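Local coordinates for protein MEM-A1 (Soil metagenome, PDB 6E0S) that probably hydrolyses the amide bond of beta-lactam antibiotics with zinc, as a subclass B3 metallo-beta-lactamase from a soil metagenome, at residues Gly35-Val40 against Ser46-Ala51; Glu29-Phe34 against Gly241-Arg246; Asp231-Ala236 against Arg261-Gln266; Phe79-Val84 against Ser101-Leu106; Thr162-Pro167 against Ile222-Ala227. All coordinates share one frame; numbering follows the deposited sequence. Where two conformers were deposited one is given.

Contact 1 (Gly35-Val40 against Ser46-Ala51); sequences GSTYYV and SAVLIA
Tyr38 and Leu49 form the hydrogen-bonded pair of an antiparallel beta hairpin whose strands 37-39 and 48-50 run at 160° to each other. Tyr38 N reaches Leu49 O at 2.7 Å and Leu49 N returns to Tyr38 O at 2.9 Å; two more backbone bonds, Ala51 N to Ser36 O and Val40 N to Ala47 O, extend the ladder at its two ends. A fifth bond comes from a side chain: Ser36 OG, turned between its own N and carbonyl carbon (chi1 76°), gives its proton to an in-plane lone pair of Ala51 O at 2.8 Å.

Apolar contacts divide between the faces. On the face of Thr37, Tyr39, Val48 and Ile50, Thr37 CG2 meets Val48 CG1 at 3.7 Å. On the other, Tyr38 CB lies 4.4 Å from Leu49 CB. Just beyond the strand end, Val40 CG1 sits 4.0 Å from Leu49 CB. Trp178 covers Val48 and Ile50 from strand 174-182, while helix 66-76 covers Val40 and Ala47, as expected inside the alpha-beta/beta-alpha sandwich of this superfamily.

The Tyr39 ring has Ala47 O over one face and Ser46 OG at its edge, 3.5 Å from Tyr39 CE1. Tyr39 OH is held by Val42 O of the hairpin's own turn, whereas Ser46 OG, through Ser235 O, joins the hairpin to strand 232-235; both buried hydroxyls are thus satisfied.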
# COMPACT_ATOMS: atom_id res chain seq x y z
N GLY A 35 -6.53 16.48 6.63
CA GLY A 35 -7.97 16.42 6.39
C GLY A 35 -8.55 15.17 7.04
O GLY A 35 -8.23 14.84 8.19
N SER A 36 -9.36 14.42 6.28
CA SER A 36 -10.04 13.22 6.77
C SER A 36 -9.21 11.94 6.57
O SER A 36 -9.75 10.83 6.72
CB SER A 36 -11.42 13.06 6.10
OG SER A 36 -11.34 12.58 4.76
N THR A 37 -7.92 12.09 6.28
CA THR A 37 -7.02 10.97 6.02
C THR A 37 -6.19 10.70 7.27
O THR A 37 -5.55 11.61 7.81
CB THR A 37 -6.09 11.27 4.84
OG1 THR A 37 -6.86 11.25 3.64
CG2 THR A 37 -4.99 10.18 4.69
N TYR A 38 -6.21 9.45 7.74
CA TYR A 38 -5.53 9.12 9.00
C TYR A 38 -4.57 7.96 8.77
O TYR A 38 -4.86 7.06 7.98
CB TYR A 38 -6.52 8.73 10.09
CG TYR A 38 -7.50 9.82 10.47
CD1 TYR A 38 -8.60 10.11 9.67
CD2 TYR A 38 -7.32 10.55 11.63
CE1 TYR A 38 -9.51 11.13 10.03
CE2 TYR A 38 -8.22 11.59 11.99
CZ TYR A 38 -9.30 11.85 11.16
OH TYR A 38 -10.17 12.84 11.51
N TYR A 39 -3.45 7.94 9.50
CA TYR A 39 -2.70 6.70 9.64
C TYR A 39 -3.29 5.81 10.74
O TYR A 39 -3.44 6.25 11.89
CB TYR A 39 -1.23 7.01 9.96
CG TYR A 39 -0.31 5.80 9.88
CD1 TYR A 39 0.35 5.47 8.67
CD2 TYR A 39 -0.08 5.01 11.00
CE1 TYR A 39 1.23 4.37 8.60
CE2 TYR A 39 0.80 3.92 10.93
CZ TYR A 39 1.43 3.62 9.73
OH TYR A 39 2.28 2.55 9.67
N VAL A 40 -3.56 4.54 10.42
CA VAL A 40 -4.13 3.62 11.41
C VAL A 40 -3.38 2.28 11.42
O VAL A 40 -3.85 1.28 12.00
CB VAL A 40 -5.64 3.38 11.16
CG1 VAL A 40 -6.44 4.63 11.46
CG2 VAL A 40 -5.89 2.86 9.74
N SER A 46 2.00 -0.08 6.98
CA SER A 46 1.04 1.01 6.90
C SER A 46 -0.39 0.50 6.75
O SER A 46 -0.65 -0.57 6.20
CB SER A 46 1.34 1.93 5.71
OG SER A 46 2.57 2.58 5.93
N ALA A 47 -1.33 1.32 7.22
CA ALA A 47 -2.72 1.27 6.81
C ALA A 47 -3.25 2.68 6.96
O ALA A 47 -2.85 3.41 7.86
CB ALA A 47 -3.55 0.29 7.67
N VAL A 48 -4.16 3.07 6.08
CA VAL A 48 -4.60 4.45 6.04
C VAL A 48 -6.12 4.47 5.93
O VAL A 48 -6.69 3.81 5.06
CB VAL A 48 -3.95 5.21 4.86
CG1 VAL A 48 -4.71 6.52 4.58
CG2 VAL A 48 -2.47 5.46 5.17
N LEU A 49 -6.75 5.26 6.81
CA LEU A 49 -8.20 5.44 6.82
C LEU A 49 -8.54 6.78 6.16
O LEU A 49 -8.05 7.82 6.58
CB LEU A 49 -8.74 5.44 8.25
CG LEU A 49 -10.28 5.58 8.34
CD1 LEU A 49 -10.92 4.28 7.87
CD2 LEU A 49 -10.64 5.89 9.81
N ILE A 50 -9.40 6.74 5.14
CA ILE A 50 -9.87 7.95 4.47
C ILE A 50 -11.33 8.07 4.84
O ILE A 50 -12.17 7.33 4.32
CB ILE A 50 -9.69 7.88 2.95
CG1 ILE A 50 -8.28 7.42 2.60
CG2 ILE A 50 -10.03 9.25 2.33
CD1 ILE A 50 -7.99 7.22 1.05
N ALA A 51 -11.65 9.00 5.72
CA ALA A 51 -12.96 9.01 6.37
C ALA A 51 -13.95 9.94 5.68
O ALA A 51 -13.54 10.92 5.04
CB ALA A 51 -12.81 9.40 7.82

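Contact 2 (Glu29-Phe34 against Gly241-Arg246). With PO4 (phosphate ion), chain D.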
# COMPACT_ATOMS: atom_id res chain seq x y z
N GLU A 29 0.66 4.71 17.85
CA GLU A 29 -0.57 5.49 17.99
C GLU A 29 -1.01 6.05 16.65
O GLU A 29 -0.19 6.54 15.86
CB GLU A 29 -0.37 6.64 18.97
CG GLU A 29 -0.29 6.19 20.44
CD GLU A 29 -1.56 5.43 20.91
OE1 GLU A 29 -1.46 4.22 21.20
OE2 GLU A 29 -2.64 6.06 20.97
N PRO A 30 -2.31 6.04 16.38
CA PRO A 30 -2.82 6.59 15.12
C PRO A 30 -2.78 8.11 15.13
O PRO A 30 -2.67 8.75 16.19
CB PRO A 30 -4.26 6.07 15.06
CG PRO A 30 -4.64 5.82 16.53
CD PRO A 30 -3.35 5.35 17.18
N PHE A 31 -2.88 8.70 13.95
CA PHE A 31 -2.81 10.15 13.85
C PHE A 31 -3.47 10.61 12.57
O PHE A 31 -3.47 9.90 11.56
CB PHE A 31 -1.36 10.68 13.89
CG PHE A 31 -0.38 9.93 12.97
CD1 PHE A 31 0.28 8.79 13.42
CD2 PHE A 31 -0.07 10.43 11.70
CE1 PHE A 31 1.18 8.12 12.58
CE2 PHE A 31 0.86 9.77 10.87
CZ PHE A 31 1.48 8.62 11.31
N ALA A 32 -4.02 11.82 12.63
CA ALA A 32 -4.45 12.50 11.42
C ALA A 32 -3.25 12.87 10.57
O ALA A 32 -2.23 13.34 11.10
CB ALA A 32 -5.23 13.77 11.77
N VAL A 33 -3.37 12.70 9.25
CA VAL A 33 -2.28 13.05 8.36
C VAL A 33 -2.65 14.39 7.72
O VAL A 33 -1.93 15.38 7.85
CB VAL A 33 -1.99 11.95 7.32
CG1 VAL A 33 -0.88 12.38 6.43
CG2 VAL A 33 -1.59 10.64 8.06
N PHE A 34 -3.78 14.42 7.03
CA PHE A 34 -4.26 15.62 6.36
C PHE A 34 -5.77 15.49 6.16
O PHE A 34 -6.22 14.51 5.59
CB PHE A 34 -3.56 15.80 5.02
CG PHE A 34 -3.60 17.20 4.51
CD1 PHE A 34 -2.58 18.08 4.84
CD2 PHE A 34 -4.65 17.66 3.73
CE1 PHE A 34 -2.58 19.39 4.39
CE2 PHE A 34 -4.67 18.98 3.26
CZ PHE A 34 -3.62 19.84 3.60
N GLY A 241 9.38 5.37 3.08
CA GLY A 241 9.11 6.70 2.55
C GLY A 241 9.28 7.79 3.61
O GLY A 241 8.68 8.87 3.51
N ASP A 242 10.10 7.49 4.63
CA ASP A 242 10.50 8.46 5.65
C ASP A 242 9.31 9.01 6.42
O ASP A 242 9.32 10.18 6.83
CB ASP A 242 11.28 9.65 5.06
CG ASP A 242 12.66 9.27 4.53
OD1 ASP A 242 13.22 8.20 4.87
OD2 ASP A 242 13.20 10.09 3.76
N LEU A 243 8.26 8.21 6.61
CA LEU A 243 7.07 8.71 7.30
C LEU A 243 7.40 9.16 8.72
O LEU A 243 6.89 10.20 9.18
CB LEU A 243 5.97 7.66 7.33
CG LEU A 243 4.65 8.17 7.90
CD1 LEU A 243 4.08 9.36 7.11
CD2 LEU A 243 3.67 6.97 7.92
N TRP A 244 8.25 8.41 9.43
CA TRP A 244 8.48 8.76 10.84
C TRP A 244 9.36 10.00 10.96
O TRP A 244 9.17 10.80 11.88
CB TRP A 244 9.08 7.57 11.59
CG TRP A 244 8.22 6.34 11.40
CD1 TRP A 244 8.62 5.10 10.95
CD2 TRP A 244 6.81 6.24 11.66
NE1 TRP A 244 7.53 4.25 10.90
CE2 TRP A 244 6.41 4.92 11.32
CE3 TRP A 244 5.84 7.15 12.12
CZ2 TRP A 244 5.08 4.49 11.43
CZ3 TRP A 244 4.53 6.72 12.24
CH2 TRP A 244 4.15 5.40 11.90
N ARG A 245 10.28 10.21 10.02
CA ARG A 245 11.04 11.45 10.03
C ARG A 245 10.11 12.66 9.86
O ARG A 245 10.26 13.67 10.55
CB ARG A 245 12.12 11.45 8.94
CG ARG A 245 12.83 12.79 8.85
CD ARG A 245 13.90 12.84 7.77
NE ARG A 245 13.40 12.56 6.42
CZ ARG A 245 12.63 13.38 5.69
NH1 ARG A 245 12.23 14.55 6.16
NH2 ARG A 245 12.25 13.01 4.47
N ARG A 246 9.13 12.55 8.96
CA ARG A 246 8.22 13.67 8.74
C ARG A 246 7.24 13.82 9.91
O ARG A 246 6.98 14.93 10.37
CB ARG A 246 7.45 13.48 7.44
CG ARG A 246 8.29 13.63 6.18
CD ARG A 246 7.40 13.59 4.91
NE ARG A 246 7.31 12.23 4.41
CZ ARG A 246 6.18 11.57 4.18
NH1 ARG A 246 4.99 12.15 4.37
NH2 ARG A 246 6.26 10.31 3.76
P PO4 D . 12.07 6.88 9.09
O1 PO4 D . 13.00 6.90 7.88
O2 PO4 D . 10.82 7.65 8.78
O3 PO4 D . 11.73 5.43 9.40
O4 PO4 D . 12.77 7.53 10.27
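Phe31 and Trp244 carry this contact, with Phe31 CE1 3.6 Å from Trp244 CZ3. The Phe31 atom comes in the plane of the indole, at the edge of its six-membered ring. Leu243 adds a looser touch: its CD2 lies at the edge of the Phe31 ring, 4.4 Å from Phe31 CZ. The same methyl also sits over one face of the indole, offset toward the rim, so Leu243 packs against both aromatic groups. Phe31 reaches across because its CG stands between the backbone N and carbonyl carbon (chi1 47°).

Tyr39 completes the aromatic cluster, its ring within about 10° of parallel to Phe31 and edge-to-face with Trp244, while Arg43 makes a cation-pi contact with the indole. The cluster joins strand 31-34, an outermost strand of the seven-stranded sheet, to the short helix 243-247 that follows strand 232-235 of the other sheet. Val33 and Phe34 both face Thr37, a classic beta bulge in this edge strand.

Farther out, the start of the helix holds a phosphate ion, probably picked up from the crystallisation medium: Arg245 N bonds to its O2 at 2.9 Å, and Trp244 N makes a weak bond to the same oxygen. Arg245 NH2 bridges to Asp242 OD2 at 3.2 Å, on the anti side and tilted out of the carboxylate plane. In one of its two conformers, Arg246 folds back to the turn, its NH2 bonding to Gly241 O at 2.8 Å.

Contact 3 (Asp231-Ala236 against Arg261-Gln266); sequences DILISA and RQACRQ
Leu233 on strand 232-235 packs against the first turn of helix 263-285, and this is the buried half of the contact. Its CB meets Ala263 CB at 3.8 Å, CD2 lies 3.6 Å from Ala263 O, and CD1 reaches Cys264 SG at 4.1 Å. With CG opposite the backbone N (chi1 163°), the two methyls divide between the neighbouring helix residues. Cys264 is bonded through sulfur to Cys230, so a disulfide ties the helix to the chain entering strand 232-235, an outermost strand of the five-stranded sheet.

Toward solvent the contact becomes polar. The exposed Arg261, bent at chi3, lies alongside Asp231 and brings its NH1 to 2.8 Å from Asp231 OD1. This salt bridge uses a single nitrogen: OD1 lies in the guanidinium plane, but NH1 comes from above the carboxylate plane, and the two planes stand 64° apart. Arg261 NH1 also bridges to Asp229, whereas Asp231 OD2 takes a hydrogen bond from the backbone N of Ala188.

The guanidinium shared by Asp229 and Asp231 probably offsets the repulsion between their carboxylates, while the bond from Ala188 probably limits how far the Asp231 carboxylate can turn; covalent, apolar and ionic links therefore act together where the helix begins.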
# COMPACT_ATOMS: atom_id res chain seq x y z
N ASP A 231 2.15 15.47 -2.82
CA ASP A 231 2.38 16.35 -1.68
C ASP A 231 2.72 15.56 -0.42
O ASP A 231 3.64 15.93 0.32
CB ASP A 231 1.16 17.21 -1.41
CG ASP A 231 1.01 18.32 -2.43
OD1 ASP A 231 2.03 18.93 -2.79
OD2 ASP A 231 -0.12 18.53 -2.91
N ILE A 232 1.99 14.48 -0.15
CA ILE A 232 2.21 13.68 1.05
C ILE A 232 2.31 12.22 0.64
O ILE A 232 1.36 11.65 0.09
CB ILE A 232 1.08 13.86 2.08
CG1 ILE A 232 1.03 15.33 2.56
CG2 ILE A 232 1.25 12.86 3.26
CD1 ILE A 232 -0.18 15.66 3.50
N LEU A 233 3.45 11.60 0.92
CA LEU A 233 3.69 10.20 0.62
C LEU A 233 3.48 9.35 1.86
O LEU A 233 3.99 9.68 2.93
CB LEU A 233 5.13 10.02 0.11
CG LEU A 233 5.64 8.58 0.14
CD1 LEU A 233 4.91 7.74 -0.89
CD2 LEU A 233 7.17 8.50 -0.11
N ILE A 234 2.75 8.23 1.71
CA ILE A 234 2.70 7.18 2.72
C ILE A 234 3.00 5.88 2.00
O ILE A 234 2.25 5.47 1.13
CB ILE A 234 1.33 7.10 3.41
CG1 ILE A 234 1.03 8.42 4.10
CG2 ILE A 234 1.31 5.93 4.40
CD1 ILE A 234 -0.44 8.55 4.53
N SER A 235 4.13 5.24 2.32
CA SER A 235 4.49 4.03 1.59
C SER A 235 4.10 2.81 2.41
O SER A 235 3.96 2.89 3.63
CB SER A 235 5.98 4.01 1.27
OG SER A 235 6.71 4.21 2.46
N ALA A 236 3.90 1.68 1.72
CA ALA A 236 3.39 0.48 2.38
C ALA A 236 4.24 0.06 3.58
O ALA A 236 3.70 -0.38 4.61
CB ALA A 236 3.31 -0.67 1.37
N ARG A 261 7.17 17.68 -1.56
CA ARG A 261 6.85 17.34 -2.94
C ARG A 261 7.96 16.56 -3.64
O ARG A 261 7.75 16.13 -4.78
CB ARG A 261 6.49 18.61 -3.72
CG ARG A 261 5.07 19.13 -3.37
CD ARG A 261 4.56 20.19 -4.36
NE ARG A 261 4.52 19.72 -5.75
CZ ARG A 261 3.54 18.96 -6.26
NH1 ARG A 261 2.50 18.59 -5.52
NH2 ARG A 261 3.60 18.59 -7.53
N GLN A 262 9.10 16.34 -2.99
CA GLN A 262 10.11 15.44 -3.54
C GLN A 262 10.04 14.04 -2.95
O GLN A 262 10.85 13.18 -3.34
CB GLN A 262 11.52 16.01 -3.35
CG GLN A 262 11.72 17.42 -3.93
CD GLN A 262 11.38 17.52 -5.41
OE1 GLN A 262 11.80 16.69 -6.23
NE2 GLN A 262 10.60 18.53 -5.76
N ALA A 263 9.07 13.76 -2.08
CA ALA A 263 9.07 12.46 -1.37
C ALA A 263 8.90 11.27 -2.33
O ALA A 263 9.59 10.25 -2.18
CB ALA A 263 7.99 12.44 -0.29
N CYS A 264 7.96 11.35 -3.29
CA CYS A 264 7.77 10.23 -4.20
C CYS A 264 8.98 10.04 -5.12
O CYS A 264 9.37 8.90 -5.42
CB CYS A 264 6.50 10.41 -5.04
SG CYS A 264 4.96 10.25 -4.13
N ARG A 265 9.58 11.13 -5.58
CA ARG A 265 10.75 10.98 -6.44
C ARG A 265 11.92 10.38 -5.66
O ARG A 265 12.64 9.51 -6.18
CB ARG A 265 11.12 12.34 -7.05
CG ARG A 265 12.39 12.34 -7.89
CD ARG A 265 12.54 13.66 -8.69
NE ARG A 265 11.27 14.39 -8.84
CZ ARG A 265 10.40 14.22 -9.84
NH1 ARG A 265 10.64 13.34 -10.81
NH2 ARG A 265 9.28 14.94 -9.87
N GLN A 266 12.10 10.77 -4.39
CA GLN A 266 13.17 10.17 -3.60
C GLN A 266 12.92 8.69 -3.35
O GLN A 266 13.86 7.88 -3.37
CB GLN A 266 13.33 10.93 -2.27
CG GLN A 266 13.94 12.31 -2.47
CD GLN A 266 13.73 13.25 -1.30
OE1 GLN A 266 13.03 12.91 -0.34
NE2 GLN A 266 14.28 14.44 -1.40

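Contact 4 (Phe79-Val84 against Ser101-Leu106)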
# COMPACT_ATOMS: atom_id res chain seq x y z
N PHE A 79 -14.22 6.33 14.95
CA PHE A 79 -14.93 5.76 13.82
C PHE A 79 -15.37 4.32 14.12
O PHE A 79 -14.88 3.68 15.04
CB PHE A 79 -14.04 5.80 12.57
CG PHE A 79 -13.59 7.18 12.17
CD1 PHE A 79 -12.27 7.58 12.35
CD2 PHE A 79 -14.50 8.09 11.63
CE1 PHE A 79 -11.85 8.87 11.97
CE2 PHE A 79 -14.07 9.37 11.25
CZ PHE A 79 -12.75 9.75 11.44
N LYS A 80 -16.31 3.81 13.31
CA LYS A 80 -16.82 2.46 13.46
C LYS A 80 -16.39 1.60 12.29
O LYS A 80 -16.41 2.05 11.14
CB LYS A 80 -18.34 2.46 13.54
CG LYS A 80 -18.90 3.28 14.68
CD LYS A 80 -20.42 3.37 14.57
CE LYS A 80 -20.95 4.59 15.30
NZ LYS A 80 -22.40 4.82 15.04
N LEU A 81 -16.04 0.34 12.57
CA LEU A 81 -15.63 -0.56 11.50
C LEU A 81 -16.75 -0.77 10.49
O LEU A 81 -16.50 -0.83 9.29
CB LEU A 81 -15.17 -1.91 12.08
CG LEU A 81 -13.70 -2.03 12.46
CD1 LEU A 81 -12.80 -2.04 11.25
CD2 LEU A 81 -13.29 -0.88 13.39
N GLU A 82 -18.00 -0.85 10.95
CA GLU A 82 -19.07 -1.07 9.99
C GLU A 82 -19.32 0.12 9.09
O GLU A 82 -20.07 -0.02 8.11
CB GLU A 82 -20.37 -1.48 10.69
CG GLU A 82 -20.21 -2.70 11.57
CD GLU A 82 -21.55 -3.32 11.93
OE1 GLU A 82 -22.50 -2.53 12.18
OE2 GLU A 82 -21.66 -4.57 11.93
N ASP A 83 -18.69 1.26 9.34
CA ASP A 83 -18.73 2.37 8.38
C ASP A 83 -17.63 2.28 7.33
O ASP A 83 -17.62 3.08 6.39
CB ASP A 83 -18.65 3.70 9.12
CG ASP A 83 -19.90 3.99 9.94
OD1 ASP A 83 -20.97 3.42 9.62
OD2 ASP A 83 -19.82 4.74 10.94
N VAL A 84 -16.69 1.36 7.46
CA VAL A 84 -15.69 1.18 6.41
C VAL A 84 -16.36 0.42 5.29
O VAL A 84 -16.78 -0.73 5.47
CB VAL A 84 -14.46 0.43 6.93
CG1 VAL A 84 -13.43 0.18 5.78
CG2 VAL A 84 -13.84 1.21 8.12
N SER A 101 -8.77 -10.10 5.51
CA SER A 101 -9.92 -10.97 5.77
C SER A 101 -10.62 -10.62 7.09
O SER A 101 -11.85 -10.51 7.14
CB SER A 101 -9.43 -12.42 5.73
OG SER A 101 -10.12 -13.25 6.61
N GLU A 102 -9.84 -10.37 8.14
CA GLU A 102 -10.45 -10.05 9.43
C GLU A 102 -11.08 -8.66 9.42
O GLU A 102 -12.17 -8.45 9.98
CB GLU A 102 -9.40 -10.17 10.53
CG GLU A 102 -9.77 -9.51 11.88
CD GLU A 102 -10.91 -10.23 12.61
OE1 GLU A 102 -11.33 -11.33 12.19
OE2 GLU A 102 -11.38 -9.68 13.64
N LEU A 103 -10.40 -7.70 8.81
CA LEU A 103 -10.96 -6.35 8.73
C LEU A 103 -12.22 -6.34 7.88
O LEU A 103 -13.18 -5.62 8.18
CB LEU A 103 -9.90 -5.37 8.18
CG LEU A 103 -8.88 -4.97 9.25
CD1 LEU A 103 -7.60 -4.45 8.61
CD2 LEU A 103 -9.42 -3.89 10.20
N GLN A 104 -12.25 -7.14 6.82
CA GLN A 104 -13.49 -7.30 6.07
C GLN A 104 -14.58 -7.96 6.92
O GLN A 104 -15.76 -7.57 6.83
CB GLN A 104 -13.25 -8.11 4.81
CG GLN A 104 -14.51 -8.31 4.01
CD GLN A 104 -14.35 -9.32 2.93
OE1 GLN A 104 -13.98 -10.46 3.21
NE2 GLN A 104 -14.59 -8.91 1.67
N ARG A 105 -14.21 -8.93 7.76
CA ARG A 105 -15.21 -9.57 8.64
C ARG A 105 -15.83 -8.56 9.61
O ARG A 105 -17.03 -8.63 9.92
CB ARG A 105 -14.56 -10.73 9.42
CG ARG A 105 -15.55 -11.46 10.32
CD ARG A 105 -14.87 -12.42 11.29
NE ARG A 105 -14.15 -11.73 12.36
CZ ARG A 105 -14.74 -11.25 13.45
NH1 ARG A 105 -16.06 -11.38 13.59
NH2 ARG A 105 -14.03 -10.63 14.40
N LEU A 106 -15.01 -7.64 10.14
CA LEU A 106 -15.50 -6.65 11.11
C LEU A 106 -16.38 -5.60 10.45
O LEU A 106 -17.26 -5.04 11.11
CB LEU A 106 -14.31 -5.97 11.80
CG LEU A 106 -13.46 -6.81 12.76
CD1 LEU A 106 -12.18 -6.06 13.18
CD2 LEU A 106 -14.25 -7.20 13.99
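Leu81 meets Leu106 and Leu103 where a 3-10 turn packs against helix 100-107, on the helical layer outside the seven-stranded sheet of the metallo-beta-lactamase sandwich. The turn leads from helix 66-76 into strand 84-88, and helix 100-107 follows that strand, so the contact lies between successive connections of a beta-alpha-beta region.

Its apolar part is made of leucines that cross each other at a slant. Leu81 CG touches Leu106 CB at 4.0 Å, and Leu81 CD1 meets Leu103 CD2 at the same distance. Leu103 also touches Leu58, and Leu81 packs on Ile74 and Arg75 of helix 66-76, while Leu106 lies on Ala71 of that helix.

Contacts to a backbone oxygen make up the second group: Leu81 CB is 3.9 Å and Glu82 CG 3.8 Å from Leu106 O, both van der Waals approaches by aliphatic carbons.

One charged pair lies within the helix, its members a turn apart. Arg105 grips Glu102 side-on, each nitrogen taking a different carboxylate oxygen on its syn side, both somewhat out of the carboxylate plane. Arg105 NE bonds to Glu102 OE1 at 2.9 Å, almost straight at 176°, and Arg105 NH2 reaches Glu102 OE2 at 2.9 Å.

Contact 5 (Thr162-Pro167 against Ile222-Ala227); sequences TARYTP and IATVAA
Thr224 directs its CG2 opposite the backbone N, with OG1 beside that N (chi1 -68°), so the methyl faces Arg164 and Thr166 while the hydroxyl turns to a water and to Lys220 O. Arg164, bent at both chi2 and chi3 (-65° and -59°), curls its guanidinium back toward the helix. These torsions place Arg164 NH2 3.9 Å from Thr224 CG2, a van der Waals contact.

The direct touches are otherwise between methyls. Thr166 CG2 lies 3.9 Å from Val225 CG2, the two side chains crossing at about a right angle, and 4.2 Å from Thr224 CG2. Thr166 OG1 is hydrogen-bonded to Ser175 OG, and the methyl is turned to the helix.

Two waters supply the polar link. One donates to Thr224 O at 2.8 Å and accepts a weak bond from Arg164 NH2. The other donates to Tyr165 O at 2.8 Å and is also hydrogen-bonded to Thr224 OG1.

The contact thus seats helix 214-226 against the end of strand 159-165, with Val225 also touching Tyr267 of helix 263-285. The side chain of Thr166 lies about 11 Å from a bound zinc ion, shortly before the zinc ligand His169; a helix packed on a strand that leads into a metal-binding loop fits the layered metallo-beta-lactamase fold.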
# COMPACT_ATOMS: atom_id res chain seq x y z
N THR A 162 -7.75 7.00 -6.81
CA THR A 162 -7.41 6.45 -8.12
C THR A 162 -6.45 5.28 -7.98
O THR A 162 -5.45 5.38 -7.25
CB THR A 162 -6.78 7.53 -9.00
OG1 THR A 162 -7.72 8.60 -9.18
CG2 THR A 162 -6.37 6.99 -10.36
N ALA A 163 -6.72 4.20 -8.72
CA ALA A 163 -5.77 3.09 -8.79
C ALA A 163 -4.68 3.37 -9.82
O ALA A 163 -4.97 3.70 -10.99
CB ALA A 163 -6.48 1.78 -9.15
N ARG A 164 -3.43 3.26 -9.39
CA ARG A 164 -2.29 3.38 -10.30
C ARG A 164 -1.51 2.07 -10.25
O ARG A 164 -0.80 1.82 -9.28
CB ARG A 164 -1.39 4.57 -9.94
CG ARG A 164 -2.14 5.92 -9.97
CD ARG A 164 -2.60 6.26 -11.39
NE ARG A 164 -1.50 6.37 -12.37
CZ ARG A 164 -0.84 7.49 -12.67
NH1 ARG A 164 -1.14 8.63 -12.07
NH2 ARG A 164 0.13 7.46 -13.58
N TYR A 165 -1.65 1.25 -11.28
CA TYR A 165 -0.95 -0.03 -11.28
C TYR A 165 0.55 0.22 -11.16
O TYR A 165 1.13 0.99 -11.94
CB TYR A 165 -1.27 -0.78 -12.58
CG TYR A 165 -2.57 -1.57 -12.59
CD1 TYR A 165 -3.62 -1.26 -11.75
CD2 TYR A 165 -2.74 -2.61 -13.51
CE1 TYR A 165 -4.82 -2.04 -11.76
CE2 TYR A 165 -3.93 -3.36 -13.56
CZ TYR A 165 -4.96 -3.07 -12.69
OH TYR A 165 -6.12 -3.83 -12.75
N THR A 166 1.19 -0.42 -10.18
CA THR A 166 2.65 -0.34 -10.02
C THR A 166 3.20 -1.73 -9.73
O THR A 166 3.79 -1.98 -8.67
CB THR A 166 3.03 0.63 -8.91
OG1 THR A 166 2.36 0.26 -7.69
CG2 THR A 166 2.68 2.08 -9.29
N PRO A 167 3.03 -2.67 -10.66
CA PRO A 167 3.57 -4.02 -10.43
C PRO A 167 5.09 -4.06 -10.53
O PRO A 167 5.75 -3.14 -11.04
CB PRO A 167 2.93 -4.84 -11.55
CG PRO A 167 2.72 -3.84 -12.70
CD PRO A 167 2.35 -2.56 -11.96
N ILE A 222 8.59 2.29 -11.12
CA ILE A 222 9.47 3.28 -10.51
C ILE A 222 9.28 4.64 -11.17
O ILE A 222 9.20 5.67 -10.49
CB ILE A 222 10.92 2.79 -10.58
CG1 ILE A 222 11.10 1.57 -9.64
CG2 ILE A 222 11.90 3.93 -10.29
CD1 ILE A 222 12.45 0.92 -9.80
N ALA A 223 9.22 4.66 -12.50
CA ALA A 223 9.00 5.92 -13.21
C ALA A 223 7.62 6.49 -12.93
O ALA A 223 7.46 7.71 -12.79
CB ALA A 223 9.18 5.74 -14.72
N THR A 224 6.61 5.63 -12.85
CA THR A 224 5.26 6.07 -12.52
C THR A 224 5.21 6.79 -11.19
O THR A 224 4.66 7.89 -11.08
CB THR A 224 4.29 4.89 -12.52
OG1 THR A 224 4.15 4.42 -13.84
CG2 THR A 224 2.90 5.31 -11.99
N VAL A 225 5.78 6.17 -10.15
CA VAL A 225 5.72 6.78 -8.82
C VAL A 225 6.54 8.06 -8.77
O VAL A 225 6.14 9.05 -8.16
CB VAL A 225 6.18 5.75 -7.77
CG1 VAL A 225 6.35 6.42 -6.41
CG2 VAL A 225 5.14 4.63 -7.68
N ALA A 226 7.69 8.07 -9.45
CA ALA A 226 8.50 9.27 -9.49
C ALA A 226 7.74 10.45 -10.07
O ALA A 226 7.98 11.60 -9.67
CB ALA A 226 9.77 9.02 -10.33
N ALA A 227 6.82 10.19 -11.01
CA ALA A 227 6.13 11.27 -11.71
C ALA A 227 4.82 11.71 -11.04
O ALA A 227 4.16 12.63 -11.54
CB ALA A 227 5.84 10.87 -13.16
O HOH W 1 2.85 8.95 -12.93
O HOH W 2 3.26 1.76 -13.55

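Overall arrangement
Contacts 1 and 2, about 10 Å apart between centres, share the seven-stranded sheet through neighbouring strands 31-34 and 37-39. Contacts 3 and 5 belong to the five-stranded sheet and its helices, with about 12 Å between centres; the centre of contact 3 is also about 12 Å from that of contact 2, which it touches. Contact 1 touches contact 3 through Ser46 and contact 4 through Phe79, whereas the centre of contact 4 stands about 28 Å from those of 3 and 5. Along the chain 1, 4 and 5 follow in series, all between the segments of contact 2, whose second segment falls between those of contact 3, so late elements of the chain join the two sheets of the sandwich at this end.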